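Bd3459 (Bdellovibrio bacteriovorus, PDB 5CEC) is a predatory endopeptidase of the peptidase S13 family, probably cutting peptide links of the cell wall, and is bound here by the ankyrin-repeat immunity protein Bd3460. Local coordinates at residues 97-100 and 104-107; 111-116 and 235-240; 119-124 and 180-185; 173-178 and 214-219. The protein carries 1 engineered substitution. All coordinates share one frame; numbering follows the deposited sequence.

Interactions 1, 2 and 4 all reach one mixed sheet, whereas interaction 3 packs two helices against each other. Interaction 1 lies at the surface, where a hairpin near its turn is held mainly by paired backbone bonds. Interactions 2 and 3 are buried; their side chains meet largely through van der Waals contacts, with a bridging water in interaction 2, and they touch each other where Leu235 meets Met120 and Phe123. Interaction 4 is partly buried and mixes both chemistries, with an apolar cluster inside and an arginine-to-carbonyl bond on its exposed side. Interactions 3 and 4 share helix 167-182: its earlier turns lie on the edge strand 212-218, and its C-terminal end turns Phe182 toward helix 118-130.

Interaction 1 (97-100 and 104-107); sequences TPTA and YDIH
Asp105 O is gripped by two donors: Thr97 N, at 2.8 Å in a nearly straight bond (167° at the hydrogen), and a water that donates weakly from 3.3 Å to this same Asp105 O. The pair belongs to the beta hairpin of strands 91-98 and 104-109, close to its turn. Thr97 and Asp105 form an antiparallel hydrogen-bonded pair, so the return bond runs from Asp105 N to Thr97 O, again 2.8 Å. Each of these two N-H groups lies in the plane of the carbonyl it approaches. Thr97 O receives a further, softer contact from the CA-H of Tyr104, with Tyr104 CA 3.3 Å from the oxygen. The water is also hydrogen-bonded to Thr97 OG1, which is set beside its own backbone N by a chi1 of -53°, and so joins side chain and backbone across the two strands.

Pro98 and Tyr104 make the next, non-hydrogen-bonded pair, and their side chains share the other face of the sheet. One flank of the tyrosine ring does the touching: Tyr104 CE2 lies 4.0 Å from Pro98 CB, while Tyr104 CD2 is close to Pro98 CA. The approach to the ring is oblique. Lys229 and Ile133 extend this packing from nearby loops, and strand 135-141 takes up the far side of strand 104-109.

Past the strand end, the side chain of Thr99 crosses that of Asp105 at about a right angle. Its hydroxyl turns to Asn101, and its methyl takes the other role: Thr99 CG2 rests against the carboxylate, 3.6 Å from Asp105 OD1.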
loop_
_atom_site.group_PDB
_atom_site.type_symbol
_atom_site.label_atom_id
_atom_site.label_comp_id
_atom_site.label_asym_id
_atom_site.label_seq_id
_atom_site.Cartn_x
_atom_site.Cartn_y
_atom_site.Cartn_z
ATOM N N THR A 97 -3.754 39.171 3.168
ATOM C CA THR A 97 -3.843 40.636 3.225
ATOM C C THR A 97 -4.319 41.192 1.880
ATOM O O THR A 97 -3.721 40.859 0.846
ATOM C CB THR A 97 -2.452 41.249 3.512
ATOM O OG1 THR A 97 -1.888 40.637 4.679
ATOM C CG2 THR A 97 -2.572 42.760 3.748
ATOM N N PRO A 98 -5.372 42.031 1.883
ATOM C CA PRO A 98 -5.791 42.629 0.602
ATOM C C PRO A 98 -4.753 43.622 0.072
ATOM O O PRO A 98 -4.052 44.245 0.861
ATOM C CB PRO A 98 -7.112 43.319 0.931
ATOM C CG PRO A 98 -7.165 43.418 2.397
ATOM C CD PRO A 98 -6.188 42.490 3.023
ATOM N N THR A 99 -4.616 43.717 -1.249
ATOM C CA THR A 99 -3.712 44.698 -1.860
ATOM C C THR A 99 -4.523 45.693 -2.652
ATOM O O THR A 99 -5.670 45.423 -3.024
ATOM C CB THR A 99 -2.690 44.083 -2.825
ATOM O OG1 THR A 99 -3.368 43.619 -3.998
ATOM C CG2 THR A 99 -1.932 42.964 -2.173
ATOM N N ALA A 100 -3.883 46.817 -2.957
ATOM C CA ALA A 100 -4.532 47.962 -3.603
ATOM C C ALA A 100 -5.293 47.646 -4.909
ATOM O O ALA A 100 -6.272 48.335 -5.218
ATOM C CB ALA A 100 -3.512 49.071 -3.844
ATOM N N TYR A 104 -4.646 39.760 -3.422
ATOM C CA TYR A 104 -4.268 39.460 -2.047
ATOM C C TYR A 104 -2.831 39.024 -1.998
ATOM O O TYR A 104 -2.331 38.415 -2.950
ATOM C CB TYR A 104 -5.128 38.349 -1.484
ATOM C CG TYR A 104 -6.566 38.741 -1.347
ATOM C CD1 TYR A 104 -7.458 38.602 -2.411
ATOM C CD2 TYR A 104 -7.051 39.268 -0.153
ATOM C CE1 TYR A 104 -8.788 38.968 -2.289
ATOM C CE2 TYR A 104 -8.377 39.640 -0.040
ATOM C CZ TYR A 104 -9.236 39.488 -1.106
ATOM O OH TYR A 104 -10.560 39.863 -0.980
ATOM N N ASP A 105 -2.168 39.362 -0.896
ATOM C CA ASP A 105 -0.907 38.729 -0.519
ATOM C C ASP A 105 -1.213 37.614 0.451
ATOM O O ASP A 105 -2.060 37.778 1.348
ATOM C CB ASP A 105 0.052 39.717 0.153
ATOM C CG ASP A 105 0.643 40.726 -0.812
ATOM O OD1 ASP A 105 0.670 40.490 -2.044
ATOM O OD2 ASP A 105 1.098 41.776 -0.303
ATOM N N ILE A 106 -0.531 36.478 0.292
ATOM C CA ILE A 106 -0.767 35.332 1.152
ATOM C C ILE A 106 0.547 34.751 1.599
ATOM O O ILE A 106 1.388 34.422 0.773
ATOM C CB ILE A 106 -1.606 34.245 0.490
ATOM C CG1 ILE A 106 -2.976 34.815 0.100
ATOM C CG2 ILE A 106 -1.782 33.051 1.434
ATOM C CD1 ILE A 106 -3.914 33.812 -0.527
ATOM N N HIS A 107 0.709 34.592 2.908
ATOM C CA HIS A 107 1.841 33.857 3.459
ATOM C C HIS A 107 1.349 32.540 4.037
ATOM O O HIS A 107 0.449 32.545 4.873
ATOM C CB HIS A 107 2.569 34.624 4.560
ATOM C CG HIS A 107 3.650 33.832 5.239
ATOM N ND1 HIS A 107 4.864 33.563 4.643
ATOM C CD2 HIS A 107 3.692 33.240 6.457
ATOM C CE1 HIS A 107 5.618 32.880 5.487
ATOM N NE2 HIS A 107 4.924 32.650 6.579
HETATM O O HOH W 1 -0.389 38.374 4.168
#

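Interaction 2 (111-116 and 235-240); sequences SRDPLF and LMSAPL
The ring of Phe116 is met by Leu235 at one corner, where Phe116 CE2 lies 3.9 Å from Leu235 CD2 and CZ is only slightly farther from the same methyl. The leucine branch approaches the ring obliquely. Phe145 meets the Phe116 ring edge-to-face from outside the two segments, while Met120 and Phe123 of helix 118-130 pack on Leu235.

The second flat group is the carboxylate of Asp113, whose two oxygens have different tasks. OD1 turns back on its own loop and accepts from Leu115 N at 2.9 Å; that N-H comes from the anti side, 31° out of the carboxylate plane. OD2 faces the other segment, 3.4 Å from Ser237 CB. A water sits between the segments, 2.8 Å from Asp113 OD2 and 3.1 Å from Leu235 O, and can donate toward both, although other acceptors compete for its protons. With CG opposite the backbone N (chi1 180°), the aspartate reaches toward Ser237 while still closing its own turn.

The serine meets Asp113 with its methylene, while its hydroxyl is engaged elsewhere: Ser237 OG donates to Ala238 O at 2.7 Å and also takes the N-H of Phe90. Its backbone also pairs with Phe90, which lies just before strand 91-98 of the same chain.

The bond from Leu115 N to Asp113 OD1 defines an Asx turn, here in the loop between strand 104-109 and helix 118-130, at a buried spot packed beside strand 231-236 of the mixed sheet.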
loop_
_atom_site.group_PDB
_atom_site.type_symbol
_atom_site.label_atom_id
_atom_site.label_comp_id
_atom_site.label_asym_id
_atom_site.label_seq_id
_atom_site.Cartn_x
_atom_site.Cartn_y
_atom_site.Cartn_z
ATOM N N SER A 111 2.315 23.553 8.465
ATOM C CA SER A 111 2.074 22.664 9.569
ATOM C C SER A 111 2.847 21.337 9.469
ATOM O O SER A 111 2.634 20.452 10.289
ATOM C CB SER A 111 0.579 22.331 9.658
ATOM O OG SER A 111 0.152 21.693 8.473
ATOM N N ARG A 112 3.649 21.169 8.413
ATOM C CA ARG A 112 4.287 19.888 8.083
ATOM C C ARG A 112 3.279 18.781 7.791
ATOM O O ARG A 112 3.565 17.596 7.891
ATOM C CB ARG A 112 5.294 19.453 9.149
ATOM C CG ARG A 112 6.311 20.532 9.478
ATOM C CD ARG A 112 7.532 19.968 10.212
ATOM N NE ARG A 112 8.376 19.181 9.314
ATOM C CZ ARG A 112 9.275 19.674 8.471
ATOM N NH1 ARG A 112 9.508 20.995 8.403
ATOM N NH2 ARG A 112 9.948 18.828 7.692
ATOM N N ASP A 113 2.098 19.184 7.308
ATOM C CA ASP A 113 1.091 18.220 6.813
ATOM C C ASP A 113 1.838 17.297 5.833
ATOM O O ASP A 113 2.399 17.779 4.843
ATOM C CB ASP A 113 -0.046 19.011 6.134
ATOM C CG ASP A 113 -1.148 18.158 5.571
ATOM O OD1 ASP A 113 -0.984 16.944 5.344
ATOM O OD2 ASP A 113 -2.220 18.761 5.353
ATOM N N PRO A 114 1.788 15.978 6.071
ATOM C CA PRO A 114 2.537 15.003 5.253
ATOM C C PRO A 114 1.761 14.442 4.090
ATOM O O PRO A 114 2.197 13.481 3.470
ATOM C CB PRO A 114 2.857 13.893 6.264
ATOM C CG PRO A 114 1.651 13.886 7.123
ATOM C CD PRO A 114 1.230 15.335 7.269
ATOM N N LEU A 115 0.613 15.049 3.790
ATOM C CA LEU A 115 -0.210 14.651 2.650
ATOM C C LEU A 115 -0.691 15.868 1.893
ATOM O O LEU A 115 -1.842 15.941 1.486
ATOM C CB LEU A 115 -1.355 13.747 3.130
ATOM C CG LEU A 115 -2.252 13.082 2.099
ATOM C CD1 LEU A 115 -1.435 12.513 0.958
ATOM C CD2 LEU A 115 -3.158 12.033 2.732
ATOM N N PHE A 116 0.227 16.792 1.655
ATOM C CA PHE A 116 -0.092 18.062 1.002
ATOM C C PHE A 116 0.567 18.018 -0.365
ATOM O O PHE A 116 1.766 18.273 -0.504
ATOM C CB PHE A 116 0.346 19.266 1.838
ATOM C CG PHE A 116 -0.433 20.510 1.576
ATOM C CD1 PHE A 116 -0.619 20.980 0.294
ATOM C CD2 PHE A 116 -1.013 21.218 2.606
ATOM C CE1 PHE A 116 -1.338 22.132 0.041
ATOM C CE2 PHE A 116 -1.742 22.390 2.358
ATOM C CZ PHE A 116 -1.905 22.824 1.079
ATOM N N LEU A 235 -6.491 26.067 7.238
ATOM C CA LEU A 235 -6.863 24.951 6.383
ATOM C C LEU A 235 -6.419 23.689 7.112
ATOM O O LEU A 235 -5.247 23.302 7.067
ATOM C CB LEU A 235 -6.144 25.049 5.032
ATOM C CG LEU A 235 -6.519 23.968 4.007
ATOM C CD1 LEU A 235 -7.806 24.347 3.290
ATOM C CD2 LEU A 235 -5.370 23.747 3.025
ATOM N N MET A 236 -7.341 23.028 7.788
ATOM C CA MET A 236 -6.992 21.838 8.548
ATOM C C MET A 236 -6.972 20.613 7.653
ATOM O O MET A 236 -7.847 20.426 6.811
ATOM C CB MET A 236 -7.962 21.595 9.676
ATOM C CG MET A 236 -8.017 22.724 10.668
ATOM S SD MET A 236 -8.657 22.210 12.260
ATOM C CE MET A 236 -10.369 21.939 11.829
ATOM N N SER A 237 -5.964 19.767 7.834
ATOM C CA SER A 237 -5.986 18.458 7.203
ATOM C C SER A 237 -7.136 17.623 7.718
ATOM O O SER A 237 -7.727 17.924 8.768
ATOM C CB SER A 237 -4.686 17.693 7.450
ATOM O OG SER A 237 -4.594 17.243 8.790
ATOM N N ALA A 238 -7.431 16.541 7.012
ATOM C CA ALA A 238 -8.169 15.402 7.563
ATOM C C ALA A 238 -7.468 14.955 8.856
ATOM O O ALA A 238 -6.256 15.180 9.037
ATOM C CB ALA A 238 -8.235 14.253 6.534
ATOM N N PRO A 239 -8.216 14.294 9.735
ATOM C CA PRO A 239 -7.557 13.844 10.963
ATOM C C PRO A 239 -6.442 12.846 10.667
ATOM O O PRO A 239 -6.455 12.135 9.647
ATOM C CB PRO A 239 -8.672 13.207 11.774
ATOM C CG PRO A 239 -9.824 13.017 10.859
ATOM C CD PRO A 239 -9.648 13.941 9.690
ATOM N N LEU A 240 -5.505 12.756 11.606
ATOM C CA LEU A 240 -4.372 11.860 11.452
ATOM C C LEU A 240 -4.776 10.424 11.127
ATOM O O LEU A 240 -4.138 9.792 10.285
ATOM C CB LEU A 240 -3.492 11.890 12.707
ATOM C CG LEU A 240 -2.267 10.989 12.672
ATOM C CD1 LEU A 240 -1.254 11.432 11.639
ATOM C CD2 LEU A 240 -1.652 10.863 14.050
HETATM O O HOH W 2 -3.065 21.334 6.149
#

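Interaction 3 (119-124 and 180-185); sequences NMSYFL and SSFATA
Phe182 carries the contact of segment 180-185 with helix 118-130, pressing against Ser121 and Leu124. The segment starts at Ser180, in the last turn of helix 167-182, where the winding widens to a pi-type turn. Ser181 follows and packs on Trp149 of a loop that also covers Ser121. Next comes Phe182: with CG anti to the backbone N (chi1 -175°), the ring end comes nearer helix 118-130 than the CB does. Ser121 OG lies at the ring edge, in its plane and 3.6 Å from Phe182 CD2; this is a packing contact with a ring C-H, and the hydroxyl itself is hydrogen-bonded to Gly117 O, just before the start of its helix. Farther round the ring, Leu124 CD2 approaches obliquely, 3.9 Å from Phe182 CZ, and the two side chains cross at about a right angle. At Ala183 the backbone leaves the helix, and Thr184 OG1 folds back to donate to Ser180 O at 2.8 Å, coming from above the carbonyl plane. The contact thus joins the C-terminal end of helix 167-182 to one side of helix 118-130, which rests on Leu235 of strand 231-236 through Met120, Phe123 and Leu124 and meets helix 188-200 through Tyr122.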
loop_
_atom_site.group_PDB
_atom_site.type_symbol
_atom_site.label_atom_id
_atom_site.label_comp_id
_atom_site.label_asym_id
_atom_site.label_seq_id
_atom_site.Cartn_x
_atom_site.Cartn_y
_atom_site.Cartn_z
ATOM N N ASN A 119 -3.929 16.969 -4.443
ATOM C CA ASN A 119 -5.356 16.997 -4.086
ATOM C C ASN A 119 -5.666 18.009 -2.990
ATOM O O ASN A 119 -6.686 18.725 -3.065
ATOM C CB ASN A 119 -5.841 15.598 -3.758
ATOM C CG ASN A 119 -5.864 14.713 -4.966
ATOM O OD1 ASN A 119 -6.200 15.182 -6.032
ATOM N ND2 ASN A 119 -5.483 13.459 -4.828
ATOM N N MET A 120 -4.797 18.131 -1.982
ATOM C CA MET A 120 -4.963 19.216 -1.013
ATOM C C MET A 120 -4.854 20.600 -1.667
ATOM O O MET A 120 -5.553 21.536 -1.285
ATOM C CB MET A 120 -4.027 19.043 0.179
ATOM C CG MET A 120 -4.328 20.032 1.269
ATOM S SD MET A 120 -5.980 19.838 1.947
ATOM C CE MET A 120 -5.711 20.018 3.693
ATOM N N SER A 121 -3.990 20.711 -2.665
ATOM C CA SER A 121 -3.813 21.970 -3.392
ATOM C C SER A 121 -5.086 22.313 -4.151
ATOM O O SER A 121 -5.526 23.464 -4.128
ATOM C CB SER A 121 -2.626 21.906 -4.360
ATOM O OG SER A 121 -1.407 21.828 -3.651
ATOM N N TYR A 122 -5.674 21.318 -4.816
ATOM C CA TYR A 122 -6.948 21.532 -5.493
ATOM C C TYR A 122 -8.029 21.996 -4.536
ATOM O O TYR A 122 -8.802 22.894 -4.850
ATOM C CB TYR A 122 -7.427 20.255 -6.189
ATOM C CG TYR A 122 -6.658 19.790 -7.422
ATOM C CD1 TYR A 122 -5.658 20.565 -8.027
ATOM C CD2 TYR A 122 -6.946 18.557 -7.972
ATOM C CE1 TYR A 122 -4.979 20.118 -9.150
ATOM C CE2 TYR A 122 -6.279 18.100 -9.087
ATOM C CZ TYR A 122 -5.310 18.875 -9.676
ATOM O OH TYR A 122 -4.679 18.389 -10.781
ATOM N N PHE A 123 -8.088 21.379 -3.368
ATOM C CA PHE A 123 -9.052 21.804 -2.346
ATOM C C PHE A 123 -8.772 23.221 -1.881
ATOM O O PHE A 123 -9.696 24.033 -1.760
ATOM C CB PHE A 123 -9.062 20.836 -1.177
ATOM C CG PHE A 123 -10.082 21.176 -0.122
ATOM C CD1 PHE A 123 -11.456 21.043 -0.365
ATOM C CD2 PHE A 123 -9.685 21.687 1.089
ATOM C CE1 PHE A 123 -12.389 21.393 0.597
ATOM C CE2 PHE A 123 -10.624 22.036 2.055
ATOM C CZ PHE A 123 -11.971 21.898 1.804
ATOM N N LEU A 124 -7.511 23.536 -1.642
ATOM C CA LEU A 124 -7.175 24.891 -1.229
ATOM C C LEU A 124 -7.585 25.921 -2.290
ATOM O O LEU A 124 -8.108 26.988 -1.953
ATOM C CB LEU A 124 -5.691 25.027 -0.890
ATOM C CG LEU A 124 -5.168 26.434 -0.576
ATOM C CD1 LEU A 124 -6.009 27.081 0.515
ATOM C CD2 LEU A 124 -3.710 26.414 -0.215
ATOM N N SER A 180 4.942 25.768 -10.933
ATOM C CA SER A 180 4.631 24.958 -12.111
ATOM C C SER A 180 3.369 24.128 -11.968
ATOM O O SER A 180 2.818 23.693 -12.964
ATOM C CB SER A 180 5.824 24.076 -12.463
ATOM O OG SER A 180 6.909 24.890 -12.870
ATOM N N SER A 181 2.902 23.928 -10.729
ATOM C CA SER A 181 1.738 23.091 -10.475
ATOM C C SER A 181 0.624 23.809 -9.728
ATOM O O SER A 181 -0.511 23.817 -10.185
ATOM C CB SER A 181 2.153 21.830 -9.701
ATOM O OG SER A 181 3.014 21.036 -10.493
ATOM N N PHE A 182 0.928 24.429 -8.595
ATOM C CA PHE A 182 -0.131 25.072 -7.821
ATOM C C PHE A 182 -0.748 26.237 -8.598
ATOM O O PHE A 182 -1.962 26.466 -8.535
ATOM C CB PHE A 182 0.442 25.558 -6.475
ATOM C CG PHE A 182 -0.583 26.128 -5.554
ATOM C CD1 PHE A 182 -0.914 27.475 -5.616
ATOM C CD2 PHE A 182 -1.262 25.310 -4.657
ATOM C CE1 PHE A 182 -1.848 27.999 -4.755
ATOM C CE2 PHE A 182 -2.220 25.825 -3.816
ATOM C CZ PHE A 182 -2.514 27.165 -3.882
ATOM N N ALA A 183 0.100 26.964 -9.329
ATOM C CA ALA A 183 -0.296 28.215 -9.968
ATOM C C ALA A 183 -0.673 28.061 -11.443
ATOM O O ALA A 183 -0.940 29.065 -12.106
ATOM C CB ALA A 183 0.838 29.234 -9.837
ATOM N N THR A 184 -0.756 26.834 -11.956
ATOM C CA THR A 184 -1.040 26.607 -13.370
ATOM C C THR A 184 -2.341 25.832 -13.552
ATOM O O THR A 184 -2.888 25.258 -12.618
ATOM C CB THR A 184 0.127 25.875 -14.054
ATOM O OG1 THR A 184 0.247 24.558 -13.509
ATOM C CG2 THR A 184 1.444 26.626 -13.847
ATOM N N ALA A 185 -2.812 25.792 -14.784
ATOM C CA ALA A 185 -4.115 25.247 -15.107
ATOM C C ALA A 185 -4.348 23.892 -14.444
ATOM O O ALA A 185 -3.540 22.972 -14.565
ATOM C CB ALA A 185 -4.284 25.127 -16.610
#

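Interaction 4 (173-178 and 214-219); sequences IVRATL and RTISFV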
loop_
_atom_site.group_PDB
_atom_site.type_symbol
_atom_site.label_atom_id
_atom_site.label_comp_id
_atom_site.label_asym_id
_atom_site.label_seq_id
_atom_site.Cartn_x
_atom_site.Cartn_y
_atom_site.Cartn_z
ATOM N N ILE A 173 12.617 23.781 -4.216
ATOM C CA ILE A 173 11.741 22.790 -4.844
ATOM C C ILE A 173 10.265 23.111 -4.576
ATOM O O ILE A 173 9.454 23.013 -5.483
ATOM C CB ILE A 173 12.111 21.370 -4.400
ATOM C CG1 ILE A 173 13.561 21.090 -4.801
ATOM C CG2 ILE A 173 11.162 20.340 -5.016
ATOM C CD1 ILE A 173 13.815 20.952 -6.281
ATOM N N VAL A 174 9.918 23.558 -3.368
ATOM C CA VAL A 174 8.529 23.967 -3.083
ATOM C C VAL A 174 8.153 25.150 -3.961
ATOM O O VAL A 174 7.058 25.165 -4.519
ATOM C CB VAL A 174 8.333 24.271 -1.592
ATOM C CG1 VAL A 174 6.963 24.852 -1.329
ATOM C CG2 VAL A 174 8.499 22.980 -0.797
ATOM N N ARG A 175 9.055 26.119 -4.105
ATOM C CA ARG A 175 8.789 27.264 -4.958
ATOM C C ARG A 175 8.524 26.824 -6.391
ATOM O O ARG A 175 7.580 27.308 -7.014
ATOM C CB ARG A 175 9.908 28.301 -4.901
ATOM C CG ARG A 175 9.713 29.485 -5.841
ATOM C CD ARG A 175 10.754 30.556 -5.590
ATOM N NE ARG A 175 10.647 31.653 -6.548
ATOM C CZ ARG A 175 11.181 31.694 -7.765
ATOM N NH1 ARG A 175 11.925 30.698 -8.239
ATOM N NH2 ARG A 175 10.978 32.768 -8.518
ATOM N N ALA A 176 9.354 25.914 -6.888
ATOM C CA ALA A 176 9.171 25.395 -8.215
ATOM C C ALA A 176 7.849 24.663 -8.396
ATOM O O ALA A 176 7.212 24.817 -9.422
ATOM C CB ALA A 176 10.328 24.503 -8.625
ATOM N N THR A 177 7.446 23.871 -7.407
ATOM C CA THR A 177 6.180 23.169 -7.480
ATOM C C THR A 177 4.997 24.148 -7.395
ATOM O O THR A 177 4.005 23.987 -8.105
ATOM C CB THR A 177 6.087 22.126 -6.343
ATOM O OG1 THR A 177 7.206 21.242 -6.440
ATOM C CG2 THR A 177 4.781 21.334 -6.398
ATOM N N LEU A 178 5.113 25.167 -6.541
ATOM C CA LEU A 178 4.098 26.207 -6.488
ATOM C C LEU A 178 3.962 26.899 -7.837
ATOM O O LEU A 178 2.865 27.116 -8.306
ATOM C CB LEU A 178 4.392 27.215 -5.391
ATOM C CG LEU A 178 4.069 26.782 -3.949
ATOM C CD1 LEU A 178 4.666 27.771 -2.960
ATOM C CD2 LEU A 178 2.564 26.635 -3.750
ATOM N N ARG A 214 1.314 35.971 -9.005
ATOM C CA ARG A 214 2.340 36.750 -9.705
ATOM C C ARG A 214 3.742 36.415 -9.223
ATOM O O ARG A 214 4.602 36.085 -10.054
ATOM C CB ARG A 214 2.103 38.258 -9.614
ATOM C CG ARG A 214 3.081 39.030 -10.514
ATOM C CD ARG A 214 2.616 40.420 -10.902
ATOM N NE ARG A 214 1.354 40.429 -11.632
ATOM C CZ ARG A 214 0.589 41.505 -11.816
ATOM N NH1 ARG A 214 0.928 42.693 -11.309
ATOM N NH2 ARG A 214 -0.545 41.389 -12.508
ATOM N N THR A 215 3.982 36.492 -7.913
ATOM C CA THR A 215 5.319 36.315 -7.329
ATOM C C THR A 215 5.237 35.271 -6.237
ATOM O O THR A 215 4.310 35.281 -5.439
ATOM C CB THR A 215 5.818 37.628 -6.680
ATOM O OG1 THR A 215 5.810 38.650 -7.669
ATOM C CG2 THR A 215 7.220 37.460 -6.123
ATOM N N ILE A 216 6.214 34.378 -6.198
ATOM C CA ILE A 216 6.282 33.320 -5.193
ATOM C C ILE A 216 7.661 33.330 -4.562
ATOM O O ILE A 216 8.669 33.305 -5.287
ATOM C CB ILE A 216 5.990 31.936 -5.807
ATOM C CG1 ILE A 216 4.616 31.954 -6.480
ATOM C CG2 ILE A 216 6.095 30.842 -4.733
ATOM C CD1 ILE A 216 4.276 30.733 -7.290
ATOM N N SER A 217 7.722 33.326 -3.232
ATOM C CA SER A 217 9.018 33.304 -2.557
ATOM C C SER A 217 8.972 32.683 -1.169
ATOM O O SER A 217 7.930 32.597 -0.565
ATOM C CB SER A 217 9.652 34.683 -2.523
ATOM O OG SER A 217 8.890 35.589 -1.802
ATOM N N PHE A 218 10.124 32.191 -0.733
ATOM C CA PHE A 218 10.300 31.577 0.578
ATOM C C PHE A 218 10.533 32.676 1.621
ATOM O O PHE A 218 11.355 33.596 1.406
ATOM C CB PHE A 218 11.502 30.630 0.496
ATOM C CG PHE A 218 11.922 30.045 1.802
ATOM C CD1 PHE A 218 11.086 29.215 2.498
ATOM C CD2 PHE A 218 13.190 30.279 2.320
ATOM C CE1 PHE A 218 11.469 28.652 3.706
ATOM C CE2 PHE A 218 13.579 29.720 3.523
ATOM C CZ PHE A 218 12.712 28.908 4.222
ATOM N N VAL A 219 9.784 32.594 2.723
ATOM C CA VAL A 219 9.993 33.444 3.907
ATOM C C VAL A 219 10.011 32.550 5.139
ATOM O O VAL A 219 8.993 31.947 5.475
ATOM C CB VAL A 219 8.899 34.532 4.063
ATOM C CG1 VAL A 219 9.129 35.338 5.337
ATOM C CG2 VAL A 219 8.882 35.453 2.848
HETATM O O HOH W 3 8.089 34.160 -8.346
#
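Apolar packing centres on Ile216, which fits between Leu178 and the carbon chain of Arg175. Both branches touch Leu178, and CG2 also reaches Arg175. Ile216 CG2, opposite the backbone N, touches Leu178 CD1 at 3.8 Å and Arg175 CG at 4.0 Å, while Ile216 CD1 comes down on Leu178 CB, also at 4.0 Å. The isoleucine thus faces the buried side of the helix and meets the aliphatic part of a residue whose charged end is exposed.

The polar contact is made by that charged end. Arg175 runs fully extended from CG to NE, which carries NE across to the strand, where it donates to Ile216 O at 2.9 Å. The bond angle at the hydrogen is 153°; the oxygen lies at the edge of the guanidinium, close to its plane, and the donor is tilted 34° from the carbonyl plane.

Water extends this link. One molecule accepts from Ile216 N at 2.9 Å and, weakly, from Arg175 NH2 at 3.2 Å, so the arginine serves both backbone polar groups of Ile216, one directly and one through solvent.

Helix 173-178 and strand 214-218 run nearly antiparallel, at 160°, with axes 8.4 Å apart. The strand is outermost in its mixed sheet within this chain and pairs with strand 135-141, whose Phe141 also packs under Val174 and Leu178 of the overlying helix.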